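PDB 3TR0: guanylate kinase from Coxiella burnetii, which catalyses phosphate transfer from ATP to GMP, giving ADP and GDP, and so probably recycles GMP. Local coordinates for residues 57-60 with 61-64; 158-161 with 162-165; 179-182 with 183-187. All blocks are in the same frame, centred on the assembly; numbering follows the deposited sequence. Where two conformers were deposited one is given.

How the interactions relate
Interactions 1 and 2 are surface contacts, one at a helix start and one in a connecting turn, whereas interaction 3 is partly buried, along a helix packed between the central parallel sheet and the second subunit. Interaction 1 caps the helix that follows strand 56-57 in the GMP-binding part and touches no other subunit. Interaction 2 lies between helix 147-158 and strand 166-169, and interaction 3 on helix 173-187, which follows that strand. Interactions 2 and 3 both touch the second subunit; their own nearest atoms are about 7 Å apart. The chemistry changes accordingly: a charged cap with a salt bridge in interaction 1, a His-carboxylate bond and an aliphatic-aromatic contact in interaction 2, and doubled use of one backbone carbonyl in interaction 3.

Interaction 1: residues 57-60 with 61-64; sequences FIDE and TRFQ
Asp59 is the N-cap of helix 60-69, the helix that follows strand 56-57 in the small mixed-sheet, GMP-binding part of the guanylate kinase fold, and Arg62 is the residue it grips. Its CG sits between the backbone N and the carbonyl carbon (chi1 54°), which swings the carboxylate back over the first turn. There OD1 accepts from Arg62 N at 2.8 Å, nearly along its C-O axis, giving a first-turn amide a partner. The same oxygen takes a weak bond from Arg62 NE, and OD2 a weak one from Arg62 NH2 at 3.3 Å. These two form a salt bridge in which the guanidinium offers its edge, although the carboxylate plane is turned 78° from it. A bend at chi3 (-69°) lays the guanidinium against Ile58, whose CA lies 3.8 Å above the centre of its plane, and Ile58 CG2 covers the same group 3.7 Å from Arg62 NH1. Behind the cap the helical ladder begins, Phe63 N bonding to Asp59 O at 2.9 Å and Gln64 N to Glu60 O at 2.7 Å. Phe63 is the buried residue of the turn; its ring stacks on Phe72 and meets His82, and the Phe63 side chain is about 7 Å from the bound GMP. Ile58, which rests on His40 of strand 40-41, brings its CD1 to 4.0 Å from Phe63 CB.

Interaction 2: residues 158-161 with 162-165; sequences MAHY and KEFD
Lys162 folds back over the ring of Tyr161, its neighbour in a short 3-10 turn. From CB the chain passes to CG, which lies over one ring face, offset toward the rim, in a CH-pi contact 3.8 Å from the ring centroid. CD continues the extended chain, CE reaches 3.6 Å from Tyr161 OH, and a bend at chi4 (-66°) brings NZ to a hydrogen bond with that hydroxyl at 3.1 Å. Both polar ends also meet Glu195 of the second subunit, Lys162 NZ by a salt bridge and Tyr161 OH by a hydrogen bond, which ties the pair to the dimer interface.

A second pair, His160 and Glu163, runs side by side. His160 ND1 gives its hydrogen to Glu163 OE2 at 2.8 Å, nearly straight (174°) and in the ring plane, while the oxygen is approached from above its carboxylate plane. Arg110 of helix 106-115 makes a salt bridge to the same oxygen, and Trp106 stacks on the imidazole. Glu163 N bonds to His160 O, and Phe164 N to Tyr161 O. Together with the type I beta turn of residues 158-161, this 3-10 turn joins helix 147-158 to strand 166-169, an outermost strand, within this chain, of the P-loop kinase sheet.

Interaction 3: residues 179-182 with 183-187; sequences NLIH and IISAE
The carbonyl of Ile181 takes two bonds at its oxygen, Ser185 OG from above its plane, 40° out of it, and Ser185 N, only slightly tilted, from the other side of that plane. The distances to Ile181 O are 2.7 Å from Ser185 OG and 2.9 Å from Ser185 N. One carbonyl oxygen thus accepts from both the amide and the hydroxyl of Ser185, and the hydroxyl is satisfied by the helix's own backbone. Ser185 OG lies beside its own backbone N (chi1 -66°), which directs it back along the helix, one turn toward its N-terminal end, to Ile181, whose CG2 touches OG at 3.6 Å. The His182 imidazole turns to the second subunit, where its ND1 is hydrogen-bonded to ND1 of His182 there and the ring planes are about 60° apart. Regular backbone bonds run alongside: Ile184 N to Leu180 O at 3.1 Å and Ala186 N to His182 O at 2.9 Å. Helix 173-187 is thus an amphipathic helix of the P-loop kinase fold, with Leu180 and Ile183 on strand 120-125 of the parallel sheet, Ile181 and Ile184 against Leu27 of helix 20-30, and His182, Ser185 and Ala186 at the dimer interface.

Interaction 1: residues 57-60 with 61-64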
ATOM      1  N   PHE A  57      21.022 -24.889  -8.498  1.00 27.48           N
ATOM      2  CA  PHE A  57      20.600 -26.068  -9.234  1.00 28.50           C
ATOM      3  C   PHE A  57      21.112 -27.336  -8.566  1.00 30.32           C
ATOM      4  O   PHE A  57      22.315 -27.511  -8.381  1.00 31.49           O
ATOM      5  CB  PHE A  57      21.069 -25.987 -10.686  1.00 33.04           C
ATOM      6  CG  PHE A  57      20.524 -24.803 -11.436  1.00 35.68           C
ATOM      7  CD1 PHE A  57      19.313 -24.885 -12.104  1.00 26.47           C
ATOM      8  CD2 PHE A  57      21.225 -23.608 -11.477  1.00 28.15           C
ATOM      9  CE1 PHE A  57      18.816 -23.802 -12.800  1.00 25.03           C
ATOM     10  CE2 PHE A  57      20.730 -22.522 -12.175  1.00 25.06           C
ATOM     11  CZ  PHE A  57      19.527 -22.620 -12.838  1.00 24.35           C
ATOM     12  N   ILE A  58      20.186 -28.211  -8.193  1.00 34.08           N
ATOM     13  CA  ILE A  58      20.538 -29.464  -7.541  1.00 35.34           C
ATOM     14  C   ILE A  58      19.730 -30.612  -8.132  1.00 34.98           C
ATOM     15  O   ILE A  58      18.843 -30.389  -8.955  1.00 35.74           O
ATOM     16  CB  ILE A  58      20.290 -29.390  -6.027  1.00 33.35           C
ATOM     17  CG1 ILE A  58      18.840 -28.993  -5.740  1.00 36.37           C
ATOM     18  CG2 ILE A  58      21.237 -28.390  -5.387  1.00 34.39           C
ATOM     19  CD1 ILE A  58      18.481 -29.033  -4.267  1.00 30.31           C
ATOM     20  N   ASP A  59      20.036 -31.838  -7.717  1.00 37.67           N
ATOM     21  CA  ASP A  59      19.290 -32.995  -8.200  1.00 37.72           C
ATOM     22  C   ASP A  59      18.170 -33.401  -7.244  1.00 41.64           C
ATOM     23  O   ASP A  59      18.062 -32.867  -6.138  1.00 41.35           O
ATOM     24  CB  ASP A  59      20.222 -34.179  -8.497  1.00 38.11           C
ATOM     25  CG  ASP A  59      21.101 -34.559  -7.316  1.00 43.68           C
ATOM     26  OD1 ASP A  59      20.649 -34.457  -6.157  1.00 38.83           O
ATOM     27  OD2 ASP A  59      22.254 -34.975  -7.554  1.00 53.10           O
ATOM     28  N   GLU A  60      17.332 -34.333  -7.688  1.00 38.90           N
ATOM     29  CA  GLU A  60      16.202 -34.812  -6.893  1.00 44.45           C
ATOM     30  C   GLU A  60      16.636 -35.364  -5.541  1.00 39.27           C
ATOM     31  O   GLU A  60      15.965 -35.153  -4.532  1.00 38.16           O
ATOM     32  CB  GLU A  60      15.434 -35.896  -7.651  1.00 58.58           C
ATOM     33  CG  GLU A  60      14.239 -35.395  -8.434  1.00 75.62           C
ATOM     34  CD  GLU A  60      13.341 -36.528  -8.895  1.00 90.17           C
ATOM     35  OE1 GLU A  60      12.144 -36.519  -8.543  1.00 96.52           O
ATOM     36  OE2 GLU A  60      13.835 -37.428  -9.608  1.00 95.61           O
ATOM     37  N   THR A  61      17.749 -36.091  -5.531  1.00 39.31           N
ATOM     38  CA  THR A  61      18.262 -36.680  -4.302  1.00 39.96           C
ATOM     39  C   THR A  61      18.550 -35.596  -3.273  1.00 39.46           C
ATOM     40  O   THR A  61      18.125 -35.687  -2.120  1.00 41.68           O
ATOM     41  CB  THR A  61      19.546 -37.485  -4.563  1.00 42.14           C
ATOM     42  OG1 THR A  61      19.268 -38.534  -5.500  1.00 44.23           O
ATOM     43  CG2 THR A  61      20.066 -38.092  -3.266  1.00 46.10           C
ATOM     44  N   ARG A  62      19.272 -34.566  -3.699  1.00 40.46           N
ATOM     45  CA  ARG A  62      19.540 -33.410  -2.849  1.00 44.61           C
ATOM     46  C   ARG A  62      18.258 -32.704  -2.409  1.00 41.03           C
ATOM     47  O   ARG A  62      18.099 -32.363  -1.237  1.00 39.21           O
ATOM     48  CB  ARG A  62      20.450 -32.420  -3.573  1.00 48.28           C
ATOM     49  CG  ARG A  62      21.900 -32.474  -3.143  1.00 56.52           C
ATOM     50  CD  ARG A  62      22.760 -31.576  -4.012  1.00 50.53           C
ATOM     51  NE  ARG A  62      22.867 -32.080  -5.379  1.00 56.73           N
ATOM     52  CZ  ARG A  62      23.576 -31.491  -6.337  1.00 50.61           C
ATOM     53  NH1 ARG A  62      24.240 -30.372  -6.078  1.00 50.75           N
ATOM     54  NH2 ARG A  62      23.620 -32.021  -7.552  1.00 43.49           N
ATOM     55  N   PHE A  63      17.346 -32.480  -3.349  1.00 36.50           N
ATOM     56  CA  PHE A  63      16.119 -31.749  -3.043  1.00 32.32           C
ATOM     57  C   PHE A  63      15.246 -32.527  -2.067  1.00 37.53           C
ATOM     58  O   PHE A  63      14.737 -31.969  -1.095  1.00 31.47           O
ATOM     59  CB  PHE A  63      15.332 -31.442  -4.319  1.00 30.87           C
ATOM     60  CG  PHE A  63      14.302 -30.363  -4.147  1.00 31.72           C
ATOM     61  CD1 PHE A  63      13.109 -30.624  -3.492  1.00 30.37           C
ATOM     62  CD2 PHE A  63      14.529 -29.088  -4.636  1.00 32.38           C
ATOM     63  CE1 PHE A  63      12.162 -29.633  -3.329  1.00 30.68           C
ATOM     64  CE2 PHE A  63      13.582 -28.090  -4.472  1.00 32.52           C
ATOM     65  CZ  PHE A  63      12.399 -28.366  -3.819  1.00 30.38           C
ATOM     66  N   GLN A  64      15.078 -33.820  -2.327  1.00 40.19           N
ATOM     67  CA  GLN A  64      14.270 -34.665  -1.458  1.00 42.77           C
ATOM     68  C   GLN A  64      14.852 -34.670  -0.051  1.00 47.75           C
ATOM     69  O   GLN A  64      14.118 -34.606   0.936  1.00 41.86           O
ATOM     70  CB  GLN A  64      14.180 -36.088  -2.011  1.00 41.10           C
ATOM     71  CG  GLN A  64      13.368 -37.038  -1.144  1.00 61.58           C
ATOM     72  CD  GLN A  64      11.915 -36.623  -1.025  1.00 80.07           C
ATOM     73  OE1 GLN A  64      11.272 -36.858  -0.001  1.00 85.23           O
ATOM     74  NE2 GLN A  64      11.386 -36.005  -2.076  1.00 84.72           N
TER

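Interaction 2: residues 158-161 with 162-165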
HETATM    1  N   MSE A 158      -3.136 -18.583 -13.369  1.00 24.73           N
HETATM    2  CA  MSE A 158      -3.856 -17.311 -13.344  1.00 21.51           C
HETATM    3  C   MSE A 158      -5.220 -17.403 -12.661  1.00 24.19           C
HETATM    4  O   MSE A 158      -5.707 -16.419 -12.113  1.00 25.10           O
HETATM    5  CB  MSE A 158      -3.981 -16.724 -14.751  1.00 24.33           C
HETATM    6  CG  MSE A 158      -2.817 -15.821 -15.122  1.00 25.76           C
HETATM    7 SE   MSE A 158      -2.930 -15.147 -16.934  1.00 36.24          SE
HETATM    8  CE  MSE A 158      -2.890 -16.848 -17.887  1.00157.71           C
ATOM      9  N   ALA A 159      -5.827 -18.584 -12.682  1.00 25.41           N
ATOM     10  CA  ALA A 159      -7.100 -18.786 -12.000  1.00 30.13           C
ATOM     11  C   ALA A 159      -6.959 -18.589 -10.492  1.00 31.82           C
ATOM     12  O   ALA A 159      -7.953 -18.416  -9.786  1.00 32.57           O
ATOM     13  CB  ALA A 159      -7.652 -20.167 -12.303  1.00 36.34           C
ATOM     14  N   HIS A 160      -5.722 -18.612 -10.003  1.00 20.20           N
ATOM     15  CA  HIS A 160      -5.460 -18.437  -8.573  1.00 22.33           C
ATOM     16  C   HIS A 160      -5.231 -16.982  -8.166  1.00 18.78           C
ATOM     17  O   HIS A 160      -4.855 -16.713  -7.023  1.00 19.90           O
ATOM     18  CB  HIS A 160      -4.256 -19.278  -8.135  1.00 21.38           C
ATOM     19  CG  HIS A 160      -4.515 -20.753  -8.139  1.00 21.07           C
ATOM     20  ND1 HIS A 160      -5.090 -21.408  -7.073  1.00 26.29           N
ATOM     21  CD2 HIS A 160      -4.281 -21.697  -9.080  1.00 23.65           C
ATOM     22  CE1 HIS A 160      -5.199 -22.695  -7.355  1.00 24.02           C
ATOM     23  NE2 HIS A 160      -4.717 -22.896  -8.569  1.00 22.48           N
ATOM     24  N   TYR A 161      -5.458 -16.048  -9.084  1.00 18.36           N
ATOM     25  CA  TYR A 161      -5.154 -14.641  -8.816  1.00 18.03           C
ATOM     26  C   TYR A 161      -5.958 -14.086  -7.644  1.00 22.94           C
ATOM     27  O   TYR A 161      -5.555 -13.110  -7.017  1.00 19.96           O
ATOM     28  CB  TYR A 161      -5.398 -13.779 -10.055  1.00 17.76           C
ATOM     29  CG  TYR A 161      -6.860 -13.436 -10.275  1.00 16.20           C
ATOM     30  CD1 TYR A 161      -7.670 -14.246 -11.054  1.00 23.97           C
ATOM     31  CD2 TYR A 161      -7.429 -12.309  -9.686  1.00 23.14           C
ATOM     32  CE1 TYR A 161      -9.006 -13.944 -11.254  1.00 23.09           C
ATOM     33  CE2 TYR A 161      -8.770 -12.000  -9.880  1.00 23.74           C
ATOM     34  CZ  TYR A 161      -9.550 -12.826 -10.665  1.00 20.68           C
ATOM     35  OH  TYR A 161     -10.882 -12.538 -10.874  1.00 24.34           O
ATOM     36  N   LYS A 162      -7.094 -14.713  -7.353  1.00 24.42           N
ATOM     37  CA  LYS A 162      -7.975 -14.257  -6.278  1.00 26.06           C
ATOM     38  C   LYS A 162      -7.379 -14.433  -4.884  1.00 28.07           C
ATOM     39  O   LYS A 162      -7.909 -13.908  -3.907  1.00 31.37           O
ATOM     40  CB  LYS A 162      -9.316 -14.985  -6.344  1.00 36.91           C
ATOM     41  CG  LYS A 162     -10.140 -14.665  -7.574  1.00 36.07           C
ATOM     42  CD  LYS A 162     -11.382 -15.535  -7.625  1.00 36.63           C
ATOM     43  CE  LYS A 162     -12.224 -15.219  -8.845  1.00 29.62           C
ATOM     44  NZ  LYS A 162     -12.795 -13.845  -8.783  1.00 28.40           N
ATOM     45  N   GLU A 163      -6.288 -15.181  -4.793  1.00 20.80           N
ATOM     46  CA  GLU A 163      -5.653 -15.449  -3.510  1.00 19.30           C
ATOM     47  C   GLU A 163      -4.625 -14.377  -3.153  1.00 22.62           C
ATOM     48  O   GLU A 163      -4.019 -14.413  -2.081  1.00 23.33           O
ATOM     49  CB  GLU A 163      -5.008 -16.839  -3.531  1.00 25.18           C
ATOM     50  CG  GLU A 163      -6.023 -17.945  -3.791  1.00 24.74           C
ATOM     51  CD  GLU A 163      -5.393 -19.280  -4.108  1.00 27.89           C
ATOM     52  OE1 GLU A 163      -4.223 -19.503  -3.734  1.00 27.09           O
ATOM     53  OE2 GLU A 163      -6.076 -20.114  -4.739  1.00 31.91           O
ATOM     54  N   PHE A 164      -4.447 -13.413  -4.049  1.00 17.57           N
ATOM     55  CA  PHE A 164      -3.370 -12.435  -3.909  1.00 15.27           C
ATOM     56  C   PHE A 164      -3.880 -11.070  -3.468  1.00 13.95           C
ATOM     57  O   PHE A 164      -5.028 -10.724  -3.720  1.00 16.79           O
ATOM     58  CB  PHE A 164      -2.574 -12.341  -5.212  1.00 16.04           C
ATOM     59  CG  PHE A 164      -1.755 -13.565  -5.485  1.00 13.02           C
ATOM     60  CD1 PHE A 164      -2.363 -14.729  -5.921  1.00 19.68           C
ATOM     61  CD2 PHE A 164      -0.390 -13.568  -5.265  1.00 14.65           C
ATOM     62  CE1 PHE A 164      -1.622 -15.873  -6.142  1.00 15.82           C
ATOM     63  CE2 PHE A 164       0.357 -14.714  -5.485  1.00 15.02           C
ATOM     64  CZ  PHE A 164      -0.262 -15.864  -5.928  1.00 18.89           C
ATOM     65  N   ASP A 165      -3.018 -10.305  -2.804  1.00 17.94           N
ATOM     66  CA  ASP A 165      -3.403  -8.996  -2.271  1.00 20.44           C
ATOM     67  C   ASP A 165      -3.464  -7.903  -3.336  1.00 19.31           C
ATOM     68  O   ASP A 165      -4.288  -6.993  -3.258  1.00 22.51           O
ATOM     69  CB  ASP A 165      -2.428  -8.571  -1.170  1.00 14.44           C
ATOM     70  CG  ASP A 165      -2.384  -9.553  -0.021  1.00 21.39           C
ATOM     71  OD1 ASP A 165      -3.450  -9.862   0.546  1.00 21.06           O
ATOM     72  OD2 ASP A 165      -1.282 -10.023   0.312  1.00 22.47           O
TER

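Interaction 3: residues 179-182 with 183-187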
ATOM      1  N   ASN A 179       4.770   0.407 -10.050  1.00 20.83           N
ATOM      2  CA  ASN A 179       3.660  -0.087  -9.244  1.00 12.58           C
ATOM      3  C   ASN A 179       4.120  -1.032  -8.141  1.00 12.51           C
ATOM      4  O   ASN A 179       3.609  -0.989  -7.021  1.00 15.53           O
ATOM      5  CB  ASN A 179       2.592  -0.739 -10.119  1.00 14.15           C
ATOM      6  CG  ASN A 179       1.759   0.284 -10.858  1.00 19.77           C
ATOM      7  OD1 ASN A 179       1.560   1.397 -10.371  1.00 20.55           O
ATOM      8  ND2 ASN A 179       1.275  -0.079 -12.035  1.00 18.62           N
ATOM      9  N   LEU A 180       5.089  -1.881  -8.457  1.00 15.52           N
ATOM     10  CA  LEU A 180       5.692  -2.732  -7.441  1.00 16.34           C
ATOM     11  C   LEU A 180       6.328  -1.869  -6.347  1.00 15.66           C
ATOM     12  O   LEU A 180       6.230  -2.178  -5.158  1.00 14.24           O
ATOM     13  CB  LEU A 180       6.721  -3.676  -8.073  1.00 12.20           C
ATOM     14  CG  LEU A 180       6.129  -4.680  -9.072  1.00 15.20           C
ATOM     15  CD1 LEU A 180       7.215  -5.483  -9.799  1.00 17.13           C
ATOM     16  CD2 LEU A 180       5.167  -5.611  -8.358  1.00 18.45           C
ATOM     17  N   ILE A 181       6.962  -0.774  -6.750  1.00 15.73           N
ATOM     18  CA  ILE A 181       7.584   0.137  -5.792  1.00 16.54           C
ATOM     19  C   ILE A 181       6.542   0.777  -4.871  1.00 15.84           C
ATOM     20  O   ILE A 181       6.763   0.891  -3.669  1.00 17.01           O
ATOM     21  CB  ILE A 181       8.408   1.231  -6.503  1.00 17.52           C
ATOM     22  CG1 ILE A 181       9.624   0.608  -7.196  1.00 20.84           C
ATOM     23  CG2 ILE A 181       8.850   2.304  -5.513  1.00 17.10           C
ATOM     24  CD1 ILE A 181      10.378   1.571  -8.080  1.00 21.77           C
ATOM     25  N   HIS A 182       5.405   1.185  -5.430  1.00 12.61           N
ATOM     26  CA  HIS A 182       4.317   1.718  -4.611  1.00 16.22           C
ATOM     27  C   HIS A 182       3.914   0.717  -3.534  1.00 11.71           C
ATOM     28  O   HIS A 182       3.715   1.082  -2.378  1.00 14.85           O
ATOM     29  CB  HIS A 182       3.080   2.055  -5.461  1.00 14.84           C
ATOM     30  CG  HIS A 182       3.237   3.277  -6.316  1.00 16.61           C
ATOM     31  ND1 HIS A 182       3.892   4.410  -5.886  1.00 18.78           N
ATOM     32  CD2 HIS A 182       2.818   3.542  -7.577  1.00 24.11           C
ATOM     33  CE1 HIS A 182       3.872   5.319  -6.843  1.00 24.85           C
ATOM     34  NE2 HIS A 182       3.225   4.819  -7.880  1.00 22.14           N
ATOM     35  N   ILE A 183       3.777  -0.546  -3.927  1.00 14.34           N
ATOM     36  CA  ILE A 183       3.256  -1.570  -3.028  1.00 12.50           C
ATOM     37  C   ILE A 183       4.204  -1.833  -1.858  1.00 15.10           C
ATOM     38  O   ILE A 183       3.777  -1.905  -0.707  1.00 13.95           O
ATOM     39  CB  ILE A 183       2.939  -2.875  -3.782  1.00 13.22           C
ATOM     40  CG1 ILE A 183       1.734  -2.663  -4.710  1.00 13.61           C
ATOM     41  CG2 ILE A 183       2.669  -4.010  -2.802  1.00 15.91           C
ATOM     42  CD1 ILE A 183       1.610  -3.705  -5.819  1.00 14.53           C
ATOM     43  N   ILE A 184       5.490  -1.983  -2.153  0.66 15.22           N
ATOM     44  CA  ILE A 184       6.474  -2.205  -1.100  0.66 14.96           C
ATOM     45  C   ILE A 184       6.657  -0.954  -0.248  0.66 16.35           C
ATOM     46  O   ILE A 184       6.763  -1.034   0.975  0.66 15.58           O
ATOM     47  CB  ILE A 184       7.824  -2.665  -1.676  0.66 17.60           C
ATOM     48  CG1 ILE A 184       7.686  -4.084  -2.225  0.66 14.43           C
ATOM     49  CG2 ILE A 184       8.912  -2.607  -0.602  0.66 17.62           C
ATOM     50  CD1 ILE A 184       8.813  -4.513  -3.131  0.66 20.08           C
ATOM     51  N   SER A 185       6.676   0.204  -0.899  1.00 14.36           N
ATOM     52  CA  SER A 185       6.853   1.472  -0.193  1.00 13.53           C
ATOM     53  C   SER A 185       5.712   1.736   0.791  1.00 15.60           C
ATOM     54  O   SER A 185       5.939   2.227   1.899  1.00 17.11           O
ATOM     55  CB  SER A 185       6.977   2.626  -1.193  1.00 17.56           C
ATOM     56  OG  SER A 185       8.165   2.509  -1.966  1.00 18.04           O
ATOM     57  N   ALA A 186       4.488   1.417   0.381  1.00 16.83           N
ATOM     58  CA  ALA A 186       3.320   1.592   1.243  1.00 16.87           C
ATOM     59  C   ALA A 186       3.368   0.649   2.441  1.00 15.42           C
ATOM     60  O   ALA A 186       3.007   1.033   3.550  1.00 14.91           O
ATOM     61  CB  ALA A 186       2.025   1.384   0.453  1.00 16.27           C
ATOM     62  N   GLU A 187       3.796  -0.590   2.216  1.00 15.84           N
ATOM     63  CA  GLU A 187       3.911  -1.553   3.310  1.00 19.26           C
ATOM     64  C   GLU A 187       4.833  -1.003   4.388  1.00 15.23           C
ATOM     65  O   GLU A 187       4.584  -1.169   5.583  1.00 14.19           O
ATOM     66  CB  GLU A 187       4.452  -2.893   2.800  1.00 20.74           C
ATOM     67  CG  GLU A 187       4.401  -4.024   3.827  1.00 16.68           C
ATOM     68  CD  GLU A 187       5.581  -4.040   4.787  1.00 21.27           C
ATOM     69  OE1 GLU A 187       6.561  -3.291   4.578  1.00 18.05           O
ATOM     70  OE2 GLU A 187       5.520  -4.810   5.766  1.00 18.42           O
TER